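Local coordinates for Sf11-rnase (Nicotiana alata, PDB 1IOO), which cleaves RNA as a secreted T2-family ribonuclease of the tobacco style and takes part in gametophytic self-incompatibility, the rejection of self pollen, at residues T30-L34 against D64-M68; L111-L117 against I166-F170. All coordinates share one frame; numbering follows the deposited sequence.

Interaction 1: T30-L34 against D64-M68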
loop_
_atom_site.group_PDB
_atom_site.type_symbol
_atom_site.label_atom_id
_atom_site.label_comp_id
_atom_site.label_asym_id
_atom_site.label_seq_id
_atom_site.Cartn_x
_atom_site.Cartn_y
_atom_site.Cartn_z
ATOM N N THR A 30 2.924 -1.845 -5.895
ATOM C CA THR A 30 3.864 -0.865 -5.382
ATOM C C THR A 30 3.369 -0.339 -4.050
ATOM O O THR A 30 2.204 -0.523 -3.704
ATOM C CB THR A 30 4.049 0.320 -6.343
ATOM O OG1 THR A 30 2.787 0.954 -6.559
ATOM C CG2 THR A 30 4.625 -0.151 -7.669
ATOM N N ILE A 31 4.251 0.294 -3.290
ATOM C CA ILE A 31 3.865 0.819 -1.991
ATOM C C ILE A 31 3.093 2.126 -2.119
ATOM O O ILE A 31 3.509 3.038 -2.839
ATOM C CB ILE A 31 5.092 1.111 -1.119
ATOM C CG1 ILE A 31 5.890 -0.172 -0.893
ATOM C CG2 ILE A 31 4.651 1.736 0.203
ATOM C CD1 ILE A 31 7.278 0.077 -0.329
ATOM N N HIS A 32 1.951 2.197 -1.441
ATOM C CA HIS A 32 1.168 3.428 -1.389
ATOM C C HIS A 32 1.452 4.135 -0.081
ATOM O O HIS A 32 1.517 5.366 -0.011
ATOM C CB HIS A 32 -0.329 3.136 -1.468
ATOM C CG HIS A 32 -1.177 4.364 -1.371
ATOM N ND1 HIS A 32 -1.057 5.420 -2.250
ATOM C CD2 HIS A 32 -2.143 4.716 -0.489
ATOM C CE1 HIS A 32 -1.911 6.371 -1.911
ATOM N NE2 HIS A 32 -2.581 5.968 -0.847
ATOM N N GLY A 33 1.639 3.333 0.959
ATOM C CA GLY A 33 1.957 3.869 2.263
ATOM C C GLY A 33 2.160 2.817 3.335
ATOM O O GLY A 33 1.964 1.616 3.132
ATOM N N LEU A 34 2.628 3.301 4.478
ATOM C CA LEU A 34 2.815 2.507 5.680
ATOM C C LEU A 34 2.214 3.290 6.821
ATOM O O LEU A 34 2.818 4.243 7.315
ATOM C CB LEU A 34 4.309 2.239 5.912
ATOM C CG LEU A 34 4.678 1.336 7.095
ATOM C CD1 LEU A 34 3.976 -0.011 6.969
ATOM C CD2 LEU A 34 6.190 1.149 7.148
ATOM N N ASP A 64 12.108 4.846 -5.776
ATOM C CA ASP A 64 11.501 5.194 -7.055
ATOM C C ASP A 64 10.879 3.976 -7.718
ATOM O O ASP A 64 9.903 4.092 -8.457
ATOM C CB ASP A 64 12.500 5.836 -8.011
ATOM C CG ASP A 64 11.833 6.303 -9.285
ATOM O OD1 ASP A 64 12.066 5.699 -10.353
ATOM O OD2 ASP A 64 11.041 7.262 -9.213
ATOM N N LYS A 65 11.450 2.803 -7.457
ATOM C CA LYS A 65 10.925 1.580 -8.028
ATOM C C LYS A 65 9.802 0.985 -7.169
ATOM O O LYS A 65 8.685 0.801 -7.643
ATOM C CB LYS A 65 12.035 0.532 -8.189
ATOM C CG LYS A 65 11.526 -0.817 -8.682
ATOM C CD LYS A 65 12.636 -1.859 -8.744
ATOM C CE LYS A 65 12.073 -3.205 -9.175
ATOM N NZ LYS A 65 13.119 -4.269 -9.235
ATOM N N HIS A 66 10.095 0.732 -5.898
ATOM C CA HIS A 66 9.150 0.051 -5.011
ATOM C C HIS A 66 8.052 0.954 -4.475
ATOM O O HIS A 66 6.981 0.470 -4.115
ATOM C CB HIS A 66 9.911 -0.614 -3.872
ATOM C CG HIS A 66 10.834 -1.692 -4.339
ATOM N ND1 HIS A 66 12.207 -1.557 -4.346
ATOM C CD2 HIS A 66 10.571 -2.904 -4.879
ATOM C CE1 HIS A 66 12.747 -2.642 -4.873
ATOM N NE2 HIS A 66 11.776 -3.475 -5.206
ATOM N N TRP A 67 8.332 2.247 -4.380
ATOM C CA TRP A 67 7.351 3.230 -3.919
ATOM C C TRP A 67 7.195 4.315 -4.975
ATOM O O TRP A 67 7.169 5.507 -4.674
ATOM C CB TRP A 67 7.814 3.855 -2.593
ATOM C CG TRP A 67 6.719 4.516 -1.769
ATOM C CD1 TRP A 67 5.640 5.222 -2.233
ATOM C CD2 TRP A 67 6.652 4.583 -0.339
ATOM N NE1 TRP A 67 4.909 5.724 -1.177
ATOM C CE2 TRP A 67 5.510 5.347 -0.005
ATOM C CE3 TRP A 67 7.449 4.074 0.693
ATOM C CZ2 TRP A 67 5.144 5.611 1.318
ATOM C CZ3 TRP A 67 7.088 4.337 2.009
ATOM C CH2 TRP A 67 5.944 5.100 2.309
ATOM N N MET A 68 7.093 3.885 -6.227
ATOM C CA MET A 68 6.999 4.814 -7.335
ATOM C C MET A 68 5.888 5.828 -7.125
ATOM O O MET A 68 4.756 5.468 -6.802
ATOM C CB MET A 68 6.775 4.057 -8.645
ATOM C CG MET A 68 7.009 4.912 -9.883
ATOM S SD MET A 68 6.846 3.998 -11.427
ATOM C CE MET A 68 8.309 2.940 -11.387
HETATM O O HOH W 1 3.326 3.458 -5.537
HETATM O O HOH W 2 2.186 7.283 -1.744
#

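Interaction 2: L111-L117 against I166-F170. With NAG (2-acetamido-2-deoxy-beta-D-glucopyranose), chain C; MAN (alpha-D-mannopyranose), chain B; NAG (2-acetamido-2-deoxy-beta-D-glucopyranose), chain D.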
loop_
_atom_site.group_PDB
_atom_site.type_symbol
_atom_site.label_atom_id
_atom_site.label_comp_id
_atom_site.label_asym_id
_atom_site.label_seq_id
_atom_site.Cartn_x
_atom_site.Cartn_y
_atom_site.Cartn_z
ATOM N N LEU A 111 9.083 -4.723 4.270
ATOM C CA LEU A 111 7.778 -5.373 4.307
ATOM C C LEU A 111 7.269 -5.673 2.903
ATOM O O LEU A 111 6.673 -6.723 2.665
ATOM C CB LEU A 111 6.772 -4.506 5.072
ATOM C CG LEU A 111 7.146 -4.290 6.543
ATOM C CD1 LEU A 111 6.066 -3.478 7.238
ATOM C CD2 LEU A 111 7.313 -5.629 7.239
ATOM N N LYS A 112 7.499 -4.750 1.975
ATOM C CA LYS A 112 7.081 -4.947 0.594
ATOM C C LYS A 112 7.796 -6.159 -0.014
ATOM O O LYS A 112 7.195 -6.971 -0.716
ATOM C CB LYS A 112 7.399 -3.682 -0.215
ATOM C CG LYS A 112 6.782 -3.604 -1.606
ATOM C CD LYS A 112 7.752 -4.003 -2.694
ATOM C CE LYS A 112 7.255 -3.509 -4.049
ATOM N NZ LYS A 112 8.084 -4.002 -5.185
ATOM N N ASP A 113 9.084 -6.277 0.293
ATOM C CA ASP A 113 9.916 -7.356 -0.224
ATOM C C ASP A 113 9.485 -8.716 0.316
ATOM O O ASP A 113 9.839 -9.755 -0.242
ATOM C CB ASP A 113 11.374 -7.090 0.145
ATOM C CG ASP A 113 12.327 -8.022 -0.561
ATOM O OD1 ASP A 113 12.315 -8.039 -1.807
ATOM O OD2 ASP A 113 13.086 -8.732 0.128
ATOM N N LYS A 114 8.727 -8.709 1.405
ATOM C CA LYS A 114 8.252 -9.947 2.009
ATOM C C LYS A 114 7.166 -10.601 1.171
ATOM O O LYS A 114 6.872 -11.786 1.344
ATOM C CB LYS A 114 7.667 -9.681 3.400
ATOM C CG LYS A 114 8.670 -9.604 4.533
ATOM C CD LYS A 114 7.974 -9.240 5.848
ATOM C CE LYS A 114 6.828 -10.197 6.188
ATOM N NZ LYS A 114 7.276 -11.590 6.486
ATOM N N PHE A 115 6.569 -9.840 0.259
ATOM C CA PHE A 115 5.465 -10.375 -0.505
ATOM C C PHE A 115 5.649 -10.278 -2.005
ATOM O O PHE A 115 6.397 -9.454 -2.534
ATOM C CB PHE A 115 4.157 -9.642 -0.167
ATOM C CG PHE A 115 3.851 -9.581 1.297
ATOM C CD1 PHE A 115 4.113 -8.426 2.032
ATOM C CD2 PHE A 115 3.326 -10.686 1.950
ATOM C CE1 PHE A 115 3.853 -8.379 3.408
ATOM C CE2 PHE A 115 3.063 -10.655 3.317
ATOM C CZ PHE A 115 3.326 -9.504 4.050
ATOM N N ASP A 116 4.950 -11.187 -2.670
ATOM C CA ASP A 116 4.792 -11.211 -4.100
ATOM C C ASP A 116 3.347 -11.568 -4.358
ATOM O O ASP A 116 3.023 -12.689 -4.745
ATOM C CB ASP A 116 5.716 -12.233 -4.773
ATOM C CG ASP A 116 5.712 -12.104 -6.291
ATOM O OD1 ASP A 116 4.812 -11.420 -6.836
ATOM O OD2 ASP A 116 6.603 -12.692 -6.944
ATOM N N LEU A 117 2.473 -10.622 -4.024
ATOM C CA LEU A 117 1.034 -10.826 -4.098
ATOM C C LEU A 117 0.572 -11.189 -5.491
ATOM O O LEU A 117 -0.381 -11.948 -5.646
ATOM C CB LEU A 117 0.291 -9.592 -3.579
ATOM C CG LEU A 117 0.629 -9.157 -2.146
ATOM C CD1 LEU A 117 -0.334 -8.058 -1.724
ATOM C CD2 LEU A 117 0.532 -10.337 -1.178
ATOM N N ILE A 166 -4.270 -3.300 -1.516
ATOM C CA ILE A 166 -4.304 -4.372 -0.543
ATOM C C ILE A 166 -3.538 -3.964 0.694
ATOM O O ILE A 166 -2.393 -3.527 0.605
ATOM C CB ILE A 166 -3.688 -5.674 -1.083
ATOM C CG1 ILE A 166 -4.526 -6.190 -2.250
ATOM C CG2 ILE A 166 -3.632 -6.727 0.029
ATOM C CD1 ILE A 166 -3.929 -7.406 -2.932
ATOM N N GLY A 167 -4.185 -4.079 1.847
ATOM C CA GLY A 167 -3.520 -3.731 3.084
ATOM C C GLY A 167 -3.169 -4.969 3.881
ATOM O O GLY A 167 -3.943 -5.925 3.965
ATOM N N ILE A 168 -1.956 -4.961 4.421
ATOM C CA ILE A 168 -1.462 -6.028 5.280
ATOM C C ILE A 168 -0.956 -5.407 6.571
ATOM O O ILE A 168 -0.135 -4.491 6.539
ATOM C CB ILE A 168 -0.351 -6.843 4.566
ATOM C CG1 ILE A 168 -0.941 -7.511 3.317
ATOM C CG2 ILE A 168 0.219 -7.900 5.501
ATOM C CD1 ILE A 168 0.060 -8.290 2.475
ATOM N N CYS A 169 -1.458 -5.890 7.703
ATOM C CA CYS A 169 -1.140 -5.282 8.989
ATOM C C CYS A 169 -0.117 -6.066 9.790
ATOM O O CYS A 169 -0.016 -7.289 9.698
ATOM C CB CYS A 169 -2.445 -5.067 9.769
ATOM S SG CYS A 169 -3.486 -3.917 8.813
ATOM N N PHE A 170 0.649 -5.318 10.577
ATOM C CA PHE A 170 1.703 -5.859 11.423
ATOM C C PHE A 170 1.656 -5.221 12.797
ATOM O O PHE A 170 1.029 -4.178 12.986
ATOM C CB PHE A 170 3.085 -5.521 10.847
ATOM C CG PHE A 170 3.328 -6.042 9.462
ATOM C CD1 PHE A 170 2.825 -5.380 8.349
ATOM C CD2 PHE A 170 4.071 -7.202 9.276
ATOM C CE1 PHE A 170 3.063 -5.876 7.060
ATOM C CE2 PHE A 170 4.311 -7.703 7.998
ATOM C CZ PHE A 170 3.807 -7.039 6.891
HETATM C C1 NAG C . 10.804 -9.896 -4.752
HETATM C C2 NAG C . 11.214 -11.096 -3.906
HETATM C C3 NAG C . 12.621 -10.890 -3.329
HETATM C C4 NAG C . 13.626 -10.535 -4.448
HETATM C C5 NAG C . 13.081 -9.366 -5.279
HETATM C C6 NAG C . 13.954 -9.032 -6.475
HETATM C C7 NAG C . 9.454 -12.354 -2.847
HETATM C C8 NAG C . 8.387 -12.430 -1.770
HETATM N N2 NAG C . 10.255 -11.294 -2.836
HETATM O O3 NAG C . 13.026 -12.085 -2.677
HETATM O O4 NAG C . 14.903 -10.155 -3.882
HETATM O O5 NAG C . 11.770 -9.684 -5.793
HETATM O O6 NAG C . 13.984 -10.106 -7.404
HETATM O O7 NAG C . 9.541 -13.253 -3.684
HETATM C C1 MAN B . 14.181 -13.641 0.800
HETATM C C2 MAN B . 12.653 -13.715 0.730
HETATM C C3 MAN B . 12.060 -12.306 0.823
HETATM C C4 MAN B . 12.556 -11.604 2.088
HETATM C C5 MAN B . 14.086 -11.595 2.098
HETATM C C6 MAN B . 14.667 -10.999 3.366
HETATM O O2 MAN B . 12.162 -14.521 1.791
HETATM O O3 MAN B . 10.643 -12.379 0.838
HETATM O O4 MAN B . 12.068 -10.270 2.117
HETATM O O5 MAN B . 14.588 -12.948 1.984
HETATM O O6 MAN B . 14.719 -11.961 4.411
HETATM C C1 NAG D . 6.914 -8.020 -7.805
HETATM C C2 NAG D . 8.058 -8.791 -8.486
HETATM C C3 NAG D . 8.633 -9.848 -7.548
HETATM C C4 NAG D . 9.065 -9.180 -6.250
HETATM C C5 NAG D . 7.854 -8.479 -5.631
HETATM C C6 NAG D . 8.206 -7.764 -4.343
HETATM C C7 NAG D . 8.383 -9.529 -10.759
HETATM C C8 NAG D . 7.950 -10.490 -11.852
HETATM N N2 NAG D . 7.582 -9.417 -9.703
HETATM O O3 NAG D . 9.753 -10.469 -8.164
HETATM O O4 NAG D . 9.579 -10.170 -5.345
HETATM O O5 NAG D . 7.351 -7.479 -6.545
HETATM O O6 NAG D . 9.092 -6.682 -4.588
HETATM O O7 NAG D . 9.437 -8.896 -10.876
#

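Interaction 1: T30-L34 against D64-M68
I31 seats CG2 over the centre of the six-membered ring of W67, 3.6 Å from the ring centroid and 15° off its normal, a CH-pi contact in which the two side chains cross at about a right angle. In this RNase T2 fold the strand holding T30-L34 pairs antiparallel with strand 4-10; H32 and G33 both face V8 there, a classic beta bulge, and H32 is the catalytic proton donor. CG2 of I31 lies anti to the backbone N while CG1 turns beside it (chi1 -60°), which lays CG2 on the indole and CG1 and CD1 near H66 O. H66 closes helix 57-66, and its O accepts the strand amide: I31 N to H66 O is 2.9 Å, nearly straight (174°). W67 is the first residue to leave helical geometry. I31 O sits over the indole face, 3.1 Å from W67 CD1, at too poor an angle to bond W67 NE1. I31 O takes a hydrogen bond from a water instead, which also donates to M68 O and accepts from T30 OG1. W84 meets the W67 ring edge-to-face, F105 meets it at a slant, and the nearest side-chain atoms of W67 and Q87, probably an active-site residue, are about 4 Å apart. W67 and H66 thus pack and bond to the strand at I31, next to H32, whose CB points away from D64-M68; G33 CA lies 3.8 Å from W67 CZ2. A second water, in the indole plane, accepts from W67 NE1 at 3.2 Å and donates to H32 O at 2.7 Å.

Interaction 2: L111-L117 against I166-F170
F115 lays one ring face on CD1 of I168, joining the turn after helix 101-113 to strand 162-170 of the antiparallel sheet. Its CB points toward the strand, with CG anti to the carbonyl carbon (chi1 -52°). CG, CD1, CD2, CE1 and CE2 all lie near I168 CD1, which is 3.8 Å from the ring centroid and only 8° off the normal; CB of K114 rests on the opposite face, nearer the rim. Farther out, F115 CE1 is 3.7 Å from F170 CZ, which comes in at the ring edge, and the tip atom, F115 CZ, meets F170 CZ as well as I168 CG2, the latter at 3.8 Å. With the ring cut back to an alanine, I168 CD1 and F170 CZ are likely to lose their aromatic partner and a gap to open between turn and sheet. On F170, L111 lays CD2 over a face, 4.0 Å from the centroid, and L117 meets I166 tip to tip, CD1 to CD1 at 3.8 Å. V144 and I141 of helix 134-145 close in on this layer, and C169 is disulfide-bonded to C180. The glycan attached to N28 lies against D113-D116: N2 of one N-acetylglucosamine donates to D113 O at 3.0 Å, and mannose O4 to D113 OD2 at 2.7 Å. No hydrogen bond crosses between L111-L117 and I166-F170; they meet through apolar aliphatic and aromatic groups, while D113 bonds to sugar.

From the N terminus, strand 4-10 comes first and later pairs with both strands used here, 30-37 and 162-170. Interaction 1 closes the loop from T30-L34 to D64-M68, bringing the end of helix 57-66 back onto the sheet. The chain then runs through helices 74-80 and 82-92 before helix 101-113 opens interaction 2, whose longer loop, containing helices 117-123 and 134-145, closes on I166-F170. The loops follow in series, neither nested nor crossed, yet they meet in space: L34 CD1 touches L111 CD1 at 4.1 Å and I31 CG1 touches K112 CG at 3.6 Å. Helix 101-113 thus bridges the two contacts on one sheet.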